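PROBABLE CHAIN-FATTY-ACID-CoA LIGASE FADD13 (Mycobacterium tuberculosis, PDB 3T5C) is a probable ligase of the ANL clan of AMP-binding enzymes, represented here by its large N-terminal domain. Local coordinates at residues 239-244 with 267-272; 157-162 with 176-181; 344-349 with 384-389. One frame throughout, in Å; residues are numbered along the deposited sequence.

Interaction 1 (239-244 with 267-272)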
loop_
_atom_site.group_PDB
_atom_site.type_symbol
_atom_site.label_atom_id
_atom_site.label_comp_id
_atom_site.label_asym_id
_atom_site.label_seq_id
_atom_site.Cartn_x
_atom_site.Cartn_y
_atom_site.Cartn_z
ATOM N N LEU A 239 -16.504 -7.526 -12.900
ATOM C CA LEU A 239 -15.917 -6.228 -12.604
ATOM C C LEU A 239 -14.719 -5.993 -13.523
ATOM O O LEU A 239 -14.605 -4.947 -14.159
ATOM C CB LEU A 239 -15.461 -6.179 -11.139
ATOM C CG LEU A 239 -14.702 -4.930 -10.681
ATOM C CD1 LEU A 239 -15.574 -3.697 -10.875
ATOM C CD2 LEU A 239 -14.301 -5.088 -9.215
ATOM N N ILE A 240 -13.828 -6.980 -13.577
ATOM C CA ILE A 240 -12.636 -6.904 -14.409
ATOM C C ILE A 240 -13.006 -6.592 -15.854
ATOM O O ILE A 240 -12.434 -5.694 -16.474
ATOM C CB ILE A 240 -11.839 -8.242 -14.376
ATOM C CG1 ILE A 240 -11.150 -8.411 -13.022
ATOM C CG2 ILE A 240 -10.807 -8.271 -15.489
ATOM C CD1 ILE A 240 -10.133 -7.354 -12.737
ATOM N N VAL A 241 -13.970 -7.342 -16.379
ATOM C CA VAL A 241 -14.416 -7.169 -17.757
ATOM C C VAL A 241 -15.120 -5.827 -17.977
ATOM O O VAL A 241 -14.753 -5.070 -18.866
ATOM C CB VAL A 241 -15.366 -8.324 -18.178
ATOM C CG1 VAL A 241 -15.740 -8.195 -19.651
ATOM C CG2 VAL A 241 -14.694 -9.670 -17.917
ATOM N N GLU A 242 -16.119 -5.542 -17.150
ATOM C CA GLU A 242 -16.889 -4.306 -17.253
ATOM C C GLU A 242 -16.067 -3.030 -17.155
ATOM O O GLU A 242 -16.212 -2.143 -17.999
ATOM C CB GLU A 242 -17.993 -4.288 -16.194
ATOM C CG GLU A 242 -19.141 -5.239 -16.502
ATOM C CD GLU A 242 -20.147 -5.339 -15.372
ATOM O OE1 GLU A 242 -20.607 -4.281 -14.890
ATOM O OE2 GLU A 242 -20.483 -6.477 -14.971
ATOM N N GLU A 243 -15.212 -2.924 -16.137
ATOM C CA GLU A 243 -14.392 -1.721 -15.976
ATOM C C GLU A 243 -13.133 -1.707 -16.836
ATOM O O GLU A 243 -12.281 -0.830 -16.697
ATOM C CB GLU A 243 -14.023 -1.501 -14.507
ATOM C CG GLU A 243 -15.161 -0.923 -13.653
ATOM C CD GLU A 243 -15.812 0.320 -14.267
ATOM O OE1 GLU A 243 -15.100 1.136 -14.881
ATOM O OE2 GLU A 243 -17.042 0.485 -14.118
ATOM N N ARG A 244 -13.019 -2.687 -17.722
ATOM C CA ARG A 244 -11.887 -2.761 -18.634
ATOM C C ARG A 244 -10.536 -2.762 -17.924
ATOM O O ARG A 244 -9.565 -2.180 -18.410
ATOM C CB ARG A 244 -11.960 -1.582 -19.604
ATOM C CG ARG A 244 -11.785 -1.963 -21.047
ATOM C CD ARG A 244 -13.049 -1.737 -21.858
ATOM N NE ARG A 244 -12.943 -0.550 -22.700
ATOM C CZ ARG A 244 -12.024 -0.370 -23.653
ATOM N NH1 ARG A 244 -11.107 -1.299 -23.903
ATOM N NH2 ARG A 244 -12.021 0.752 -24.362
ATOM N N LEU A 267 -13.910 -17.274 -19.665
ATOM C CA LEU A 267 -13.472 -15.906 -19.405
ATOM C C LEU A 267 -12.832 -15.266 -20.633
ATOM O O LEU A 267 -12.005 -15.874 -21.307
ATOM C CB LEU A 267 -12.496 -15.891 -18.217
ATOM C CG LEU A 267 -11.905 -14.575 -17.688
ATOM C CD1 LEU A 267 -10.695 -14.181 -18.512
ATOM C CD2 LEU A 267 -12.965 -13.485 -17.694
ATOM N N ASP A 268 -13.226 -14.031 -20.921
ATOM C CA ASP A 268 -12.684 -13.310 -22.064
ATOM C C ASP A 268 -12.505 -11.838 -21.729
ATOM O O ASP A 268 -13.418 -11.033 -21.921
ATOM C CB ASP A 268 -13.614 -13.469 -23.266
ATOM C CG ASP A 268 -13.155 -12.675 -24.464
ATOM O OD1 ASP A 268 -11.931 -12.632 -24.719
ATOM O OD2 ASP A 268 -14.021 -12.105 -25.158
ATOM N N ALA A 269 -11.319 -11.502 -21.225
ATOM C CA ALA A 269 -10.982 -10.133 -20.841
ATOM C C ALA A 269 -9.738 -9.664 -21.593
ATOM O O ALA A 269 -8.619 -9.760 -21.087
ATOM C CB ALA A 269 -10.743 -10.064 -19.338
ATOM N N PRO A 270 -9.923 -9.144 -22.819
ATOM C CA PRO A 270 -8.819 -8.661 -23.651
ATOM C C PRO A 270 -8.074 -7.451 -23.098
ATOM O O PRO A 270 -6.933 -7.186 -23.489
ATOM C CB PRO A 270 -9.497 -8.371 -24.992
ATOM C CG PRO A 270 -10.876 -7.970 -24.592
ATOM C CD PRO A 270 -11.215 -8.976 -23.513
ATOM N N ASP A 271 -8.704 -6.715 -22.191
ATOM C CA ASP A 271 -8.041 -5.544 -21.625
ATOM C C ASP A 271 -7.147 -5.910 -20.449
ATOM O O ASP A 271 -6.256 -5.143 -20.080
ATOM C CB ASP A 271 -9.072 -4.503 -21.196
ATOM C CG ASP A 271 -9.936 -4.039 -22.351
ATOM O OD1 ASP A 271 -9.373 -3.501 -23.330
ATOM O OD2 ASP A 271 -11.174 -4.219 -22.281
ATOM N N PHE A 272 -7.363 -7.086 -19.870
ATOM C CA PHE A 272 -6.545 -7.490 -18.739
ATOM C C PHE A 272 -5.189 -8.003 -19.194
ATOM O O PHE A 272 -5.101 -8.927 -19.997
ATOM C CB PHE A 272 -7.243 -8.562 -17.909
ATOM C CG PHE A 272 -6.728 -8.642 -16.504
ATOM C CD1 PHE A 272 -7.126 -7.704 -15.558
ATOM C CD2 PHE A 272 -5.794 -9.607 -16.146
ATOM C CE1 PHE A 272 -6.599 -7.724 -14.274
ATOM C CE2 PHE A 272 -5.258 -9.636 -14.865
ATOM C CZ PHE A 272 -5.661 -8.691 -13.925
HETATM O O HOH W 1 -13.406 -5.958 -21.157
#
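The ring of Phe272 takes Ile240 obliquely, at an approach that is neither over its face nor square on its edge, while the guanidinium of Arg244 receives the Asp271 carboxylate at its edge, close to its own plane. On the aromatic side, Ile240 CG2 comes to 3.7 Å from Phe272 CD1, and Ile240 CD1 rests 3.9 Å from Phe272 CE1, so two branches of one isoleucine ride along the same flank of the ring. Phe272 turns CG away from its own backbone N (chi1 -158°), which swings the ring toward Ile240 of the helix; Phe275 and Ile295 meet it from beyond the contact. Ala269 CB fits beside both residues of the helix, 4.2 Å from Ile240 CG2 and equally near Val241 CG2, and the latter methyl also reaches Leu267 CD2 as the two side chains slide past each other.

The polar half lies further out. Arg244 NH1 forms a salt bridge with Asp271 OD1 at 2.9 Å, its hydrogen bond weak and bent (123°), with the two flat groups inclined by 53°; the arginine's bends at chi2 and chi3 bring NH1 round to OD1. A water donates to Val241 O at 2.8 Å and, less securely since that oxygen is poorly placed, to Asp271 OD2. It thereby links a carbonyl of the last helical turn to the neighbouring loop.

Helix 233-242 finishes in a Schellman motif, in which Arg244 has positive phi and Val245 N reaches back to Ile240 O. The opposing loop folds as a type I turn from Ala269 to Phe272. Two successive crossovers of an alpha/beta sheet thus meet where the end of a helix packs on the loop leading into strand 274-278.

Interaction 2 (157-162 with 176-181)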
loop_
_atom_site.group_PDB
_atom_site.type_symbol
_atom_site.label_atom_id
_atom_site.label_comp_id
_atom_site.label_asym_id
_atom_site.label_seq_id
_atom_site.Cartn_x
_atom_site.Cartn_y
_atom_site.Cartn_z
ATOM N N ASP A 157 10.064 14.010 6.069
ATOM C CA ASP A 157 9.010 14.094 7.069
ATOM C C ASP A 157 8.245 12.785 7.130
ATOM O O ASP A 157 7.955 12.183 6.090
ATOM C CB ASP A 157 8.050 15.248 6.747
ATOM C CG ASP A 157 8.681 16.613 6.997
ATOM O OD1 ASP A 157 9.674 16.654 7.751
ATOM O OD2 ASP A 157 8.188 17.633 6.454
ATOM N N ASN A 158 7.924 12.338 8.344
ATOM C CA ASN A 158 7.182 11.094 8.504
ATOM C C ASN A 158 5.854 11.242 7.776
ATOM O O ASN A 158 5.255 12.325 7.772
ATOM C CB ASN A 158 6.901 10.773 9.983
ATOM C CG ASN A 158 8.167 10.574 10.801
ATOM O OD1 ASN A 158 9.234 10.261 10.268
ATOM N ND2 ASN A 158 8.045 10.732 12.111
ATOM N N LEU A 159 5.391 10.145 7.183
ATOM C CA LEU A 159 4.140 10.144 6.444
ATOM C C LEU A 159 3.241 9.010 6.915
ATOM O O LEU A 159 2.040 9.200 7.076
ATOM C CB LEU A 159 4.414 9.970 4.945
ATOM C CG LEU A 159 3.402 10.496 3.913
ATOM C CD1 LEU A 159 3.626 9.772 2.602
ATOM C CD2 LEU A 159 1.977 10.302 4.369
ATOM N N PHE A 160 3.835 7.830 7.117
ATOM C CA PHE A 160 3.091 6.640 7.540
ATOM C C PHE A 160 3.803 5.830 8.617
ATOM O O PHE A 160 5.028 5.756 8.646
ATOM C CB PHE A 160 2.889 5.649 6.379
ATOM C CG PHE A 160 1.936 6.098 5.307
ATOM C CD1 PHE A 160 2.411 6.434 4.036
ATOM C CD2 PHE A 160 0.558 6.119 5.533
ATOM C CE1 PHE A 160 1.519 6.784 2.997
ATOM C CE2 PHE A 160 -0.340 6.466 4.502
ATOM C CZ PHE A 160 0.147 6.797 3.235
ATOM N N ILE A 161 3.010 5.202 9.480
ATOM C CA ILE A 161 3.534 4.290 10.488
ATOM C C ILE A 161 2.684 3.044 10.242
ATOM O O ILE A 161 1.484 3.033 10.509
ATOM C CB ILE A 161 3.314 4.770 11.946
ATOM C CG1 ILE A 161 4.013 6.117 12.173
ATOM C CG2 ILE A 161 3.868 3.712 12.913
ATOM C CD1 ILE A 161 3.891 6.637 13.588
ATOM N N MET A 162 3.306 2.008 9.697
ATOM C CA MET A 162 2.604 0.774 9.381
ATOM C C MET A 162 3.123 -0.328 10.298
ATOM O O MET A 162 4.303 -0.666 10.261
ATOM C CB MET A 162 2.855 0.418 7.910
ATOM C CG MET A 162 2.553 1.570 6.921
ATOM S SD MET A 162 3.258 1.318 5.239
ATOM C CE MET A 162 3.745 3.001 4.733
ATOM N N HIS A 176 7.480 5.416 7.519
ATOM C CA HIS A 176 7.843 5.788 6.160
ATOM C C HIS A 176 7.668 7.291 5.952
ATOM O O HIS A 176 6.833 7.940 6.583
ATOM C CB HIS A 176 7.006 5.006 5.148
ATOM C CG HIS A 176 7.607 3.688 4.776
ATOM N ND1 HIS A 176 8.805 3.583 4.099
ATOM C CD2 HIS A 176 7.195 2.420 5.013
ATOM C CE1 HIS A 176 9.105 2.307 3.936
ATOM N NE2 HIS A 176 8.145 1.580 4.482
ATOM N N THR A 177 8.475 7.830 5.053
ATOM C CA THR A 177 8.467 9.249 4.766
ATOM C C THR A 177 7.911 9.557 3.371
ATOM O O THR A 177 7.612 8.653 2.592
ATOM C CB THR A 177 9.894 9.780 4.858
ATOM O OG1 THR A 177 10.683 9.184 3.814
ATOM C CG2 THR A 177 10.510 9.419 6.225
ATOM N N HIS A 178 7.772 10.841 3.067
ATOM C CA HIS A 178 7.282 11.243 1.758
ATOM C C HIS A 178 8.297 10.726 0.743
ATOM O O HIS A 178 7.928 10.178 -0.301
ATOM C CB HIS A 178 7.160 12.772 1.687
ATOM C CG HIS A 178 6.009 13.317 2.475
ATOM N ND1 HIS A 178 4.800 13.644 1.896
ATOM C CD2 HIS A 178 5.858 13.529 3.804
ATOM C CE1 HIS A 178 3.955 14.030 2.835
ATOM N NE2 HIS A 178 4.571 13.968 4.002
ATOM N N GLU A 179 9.578 10.865 1.072
ATOM C CA GLU A 179 10.631 10.409 0.171
ATOM C C GLU A 179 10.727 8.880 0.029
ATOM O O GLU A 179 11.001 8.381 -1.066
ATOM C CB GLU A 179 11.985 10.969 0.602
ATOM C CG GLU A 179 13.136 10.514 -0.277
ATOM C CD GLU A 179 13.025 11.005 -1.726
ATOM O OE1 GLU A 179 13.737 10.451 -2.596
ATOM O OE2 GLU A 179 12.243 11.946 -1.996
ATOM N N SER A 180 10.508 8.130 1.106
ATOM C CA SER A 180 10.593 6.675 0.975
ATOM C C SER A 180 9.378 6.160 0.187
ATOM O O SER A 180 9.504 5.262 -0.647
ATOM C CB SER A 180 10.702 5.982 2.348
ATOM O OG SER A 180 9.503 6.044 3.095
ATOM N N VAL A 181 8.212 6.748 0.439
ATOM C CA VAL A 181 6.993 6.370 -0.266
ATOM C C VAL A 181 7.055 6.799 -1.738
ATOM O O VAL A 181 6.572 6.093 -2.621
ATOM C CB VAL A 181 5.760 7.002 0.397
ATOM C CG1 VAL A 181 4.556 6.916 -0.524
ATOM C CG2 VAL A 181 5.466 6.277 1.710
#
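Segments 157-162 and 176-181 pair as antiparallel strands interrupted by a classic beta bulge: Leu159 and Phe160 both face His176. His176 O is gripped by two donors, Leu159 N at 2.7 Å in the carbonyl plane and Phe160 N at 3.0 Å from a position tilted 33° out of it. His176 N returns a nearly straight bond (168°) to Phe160 O, completing the hydrogen-bonded pair. Beyond the bulge, Asn158 and Thr177 form a non-hydrogen-bonded pair whose side chains diverge, and His178 N makes only a weak bond to Asp157 O as the second strand gives way to a helix.

That change of structure is managed by a capping box. Ser180 N donates to Thr177 OG1 and Thr177 N to Ser180 OG; the threonine hydroxyl is set for this by lying between its backbone N and carbonyl carbon (chi1 66°). Ser180 OG also lies 2.7 Å from His176 ND1, in a hydrogen bond that ties the imidazole to the helix start.

Among the side chains, Leu159 makes a CH-pi contact, its CG 3.7 Å from the centroid of the His178 ring and almost above the middle of that face. Val181 CG2 enters at the edge of the Phe160 ring, 3.8 Å from CD1, and also touches Leu159 CD1. Met162 bends its chain so that CE arrives obliquely 3.5 Å from His176 CD2.

The hairpin of strands 158-164 and 172-177, joined by a glycine- and threonine-rich loop typical of this family, lies between several elements. Helix 209-221 packs on Phe160, Met162 and Val181, strand 80-83 bonds to the backbone of Leu159 and Ile161, and Ile4 of helix 4-14 gives its N to His178 ND1.

Interaction 3 (344-349 with 384-389)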
loop_
_atom_site.group_PDB
_atom_site.type_symbol
_atom_site.label_atom_id
_atom_site.label_comp_id
_atom_site.label_asym_id
_atom_site.label_seq_id
_atom_site.Cartn_x
_atom_site.Cartn_y
_atom_site.Cartn_z
ATOM N N ARG A 344 27.735 -9.623 -0.558
ATOM C CA ARG A 344 28.093 -10.012 -1.919
ATOM C C ARG A 344 26.917 -9.923 -2.885
ATOM O O ARG A 344 25.761 -10.072 -2.487
ATOM C CB ARG A 344 28.630 -11.445 -1.916
ATOM C CG ARG A 344 29.717 -11.695 -0.886
ATOM C CD ARG A 344 30.161 -13.141 -0.908
ATOM N NE ARG A 344 31.333 -13.360 -0.064
ATOM C CZ ARG A 344 31.304 -13.461 1.260
ATOM N NH1 ARG A 344 30.155 -13.369 1.915
ATOM N NH2 ARG A 344 32.434 -13.654 1.929
ATOM N N GLU A 345 27.233 -9.684 -4.155
ATOM C CA GLU A 345 26.233 -9.576 -5.215
ATOM C C GLU A 345 25.485 -10.887 -5.417
ATOM O O GLU A 345 24.255 -10.917 -5.445
ATOM C CB GLU A 345 26.904 -9.200 -6.538
ATOM C CG GLU A 345 26.737 -7.759 -6.978
ATOM C CD GLU A 345 27.465 -7.476 -8.285
ATOM O OE1 GLU A 345 27.093 -8.070 -9.323
ATOM O OE2 GLU A 345 28.417 -6.665 -8.268
ATOM N N HIS A 346 26.240 -11.971 -5.571
ATOM C CA HIS A 346 25.647 -13.279 -5.793
ATOM C C HIS A 346 26.001 -14.256 -4.684
ATOM O O HIS A 346 26.852 -13.970 -3.845
ATOM C CB HIS A 346 26.109 -13.842 -7.142
ATOM C CG HIS A 346 25.879 -12.915 -8.296
ATOM N ND1 HIS A 346 26.760 -11.908 -8.630
ATOM C CD2 HIS A 346 24.860 -12.831 -9.184
ATOM C CE1 HIS A 346 26.293 -11.244 -9.673
ATOM N NE2 HIS A 346 25.140 -11.784 -10.028
ATOM N N GLY A 347 25.338 -15.410 -4.693
ATOM C CA GLY A 347 25.590 -16.424 -3.686
ATOM C C GLY A 347 24.456 -16.512 -2.683
ATOM O O GLY A 347 23.388 -15.928 -2.889
ATOM N N GLU A 348 24.678 -17.243 -1.595
ATOM C CA GLU A 348 23.653 -17.379 -0.572
ATOM C C GLU A 348 24.008 -16.527 0.639
ATOM O O GLU A 348 25.149 -16.087 0.788
ATOM C CB GLU A 348 23.500 -18.843 -0.155
ATOM C CG GLU A 348 22.250 -19.114 0.676
ATOM C CD GLU A 348 22.045 -20.590 0.970
ATOM O OE1 GLU A 348 21.958 -21.377 0.004
ATOM O OE2 GLU A 348 21.969 -20.964 2.162
ATOM N N GLY A 349 23.016 -16.290 1.492
ATOM C CA GLY A 349 23.217 -15.488 2.687
ATOM C C GLY A 349 21.926 -14.789 3.066
ATOM O O GLY A 349 20.872 -15.072 2.490
ATOM N N GLY A 384 18.365 -16.345 1.663
ATOM C CA GLY A 384 18.037 -16.476 0.258
ATOM C C GLY A 384 19.251 -16.696 -0.619
ATOM O O GLY A 384 20.390 -16.637 -0.155
ATOM N N GLU A 385 19.010 -16.947 -1.898
ATOM C CA GLU A 385 20.102 -17.173 -2.828
ATOM C C GLU A 385 19.919 -16.337 -4.079
ATOM O O GLU A 385 18.796 -16.148 -4.549
ATOM C CB GLU A 385 20.165 -18.647 -3.216
ATOM C CG GLU A 385 21.431 -19.033 -3.952
ATOM C CD GLU A 385 21.451 -20.504 -4.301
ATOM O OE1 GLU A 385 20.947 -21.307 -3.483
ATOM O OE2 GLU A 385 21.972 -20.857 -5.380
ATOM N N ILE A 386 21.031 -15.852 -4.618
ATOM C CA ILE A 386 20.999 -15.039 -5.820
ATOM C C ILE A 386 21.879 -15.684 -6.890
ATOM O O ILE A 386 23.095 -15.767 -6.725
ATOM C CB ILE A 386 21.500 -13.615 -5.518
ATOM C CG1 ILE A 386 20.585 -12.959 -4.482
ATOM C CG2 ILE A 386 21.531 -12.794 -6.784
ATOM C CD1 ILE A 386 21.008 -11.560 -4.096
ATOM N N ASP A 387 21.264 -16.138 -7.982
ATOM C CA ASP A 387 22.021 -16.782 -9.054
ATOM C C ASP A 387 22.747 -15.791 -9.952
ATOM O O ASP A 387 22.638 -14.574 -9.767
ATOM C CB ASP A 387 21.121 -17.695 -9.913
ATOM C CG ASP A 387 20.066 -16.932 -10.716
ATOM O OD1 ASP A 387 20.322 -15.787 -11.151
ATOM O OD2 ASP A 387 18.976 -17.503 -10.936
ATOM N N ASP A 388 23.478 -16.329 -10.929
ATOM C CA ASP A 388 24.257 -15.530 -11.871
ATOM C C ASP A 388 23.491 -14.485 -12.678
ATOM O O ASP A 388 24.079 -13.501 -13.122
ATOM C CB ASP A 388 25.014 -16.444 -12.841
ATOM C CG ASP A 388 26.233 -17.086 -12.208
ATOM O OD1 ASP A 388 27.024 -17.709 -12.950
ATOM O OD2 ASP A 388 26.401 -16.968 -10.975
ATOM N N GLU A 389 22.196 -14.696 -12.891
ATOM C CA GLU A 389 21.411 -13.727 -13.648
ATOM C C GLU A 389 20.839 -12.680 -12.707
ATOM O O GLU A 389 20.199 -11.719 -13.144
ATOM C CB GLU A 389 20.260 -14.407 -14.393
ATOM C CG GLU A 389 20.668 -15.344 -15.510
ATOM C CD GLU A 389 19.473 -15.793 -16.330
ATOM O OE1 GLU A 389 18.869 -14.939 -17.019
ATOM O OE2 GLU A 389 19.131 -16.994 -16.276
#
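Four backbone hydrogen bonds join segments 344-349 and 384-389 in antiparallel fashion. Gly347 N meets a lone pair of Ile386 O at 3.0 Å, in the carbonyl plane and nearly straight (172°), whereas Ile386 N returns to Gly347 O from a direction tilted 33° out of plane. At the next hydrogen-bonded pair, Gly349 N donates to Gly384 O at 3.1 Å. Gly384 N answers with a bond of 2.9 Å to Gly349 O. The two glycines of the first segment adopt positive phi, where a side chain would collide with the preceding carbonyl oxygen.

Between these pairs, Glu348 and Glu385 send their carboxylates to the same face of the ladder. Their OE1 atoms are 3.6 Å apart, a like-charge approach that Lys395 should offset, since it makes a salt bridge with each. Both chains run outward extended, with CG anti to backbone N (chi1 -167° in Glu348), and Glu348 CG passes 3.2 Å from Gly384 O.

On the other face Ile386 supplies the packing: CG2 and CD1 each lie 3.6 Å from Glu345 O, and CG2 is also met obliquely by the His346 ring. Past the strand, Asp387 OD1 accepts from Glu389 N in an Asx turn and also from Tyr391 N.

The contact lies at the surface. Strand 382-386 is held on its other side by strand 392-394, through backbone bonding of Glu385 with Tyr393 and packing of Ile386 on Leu392, while segment 344-349 turns the corner between strand 343-344, paired with strand 332-337, and strand 350-355.

Followed from the N terminus, interaction 2 closes first, joining 157-162 to 176-181 across the short loop of a beta hairpin. Interaction 1 comes next, its 22 intervening residues holding strand 247-250 and helix 252-258, and interaction 3 spans the longest excursion, 34 residues, near the C-terminal end. The three loops follow in series, none nesting within or crossing another. In space they are well separated: centres lie 34 Å apart for interactions 1 and 2, on opposite sides of the chain's centre, and 39 Å for 1 and 3. Between them they tie a buried hairpin, one end of inner strands of the nine-stranded mixed sheet and the small antiparallel C-terminal sheets.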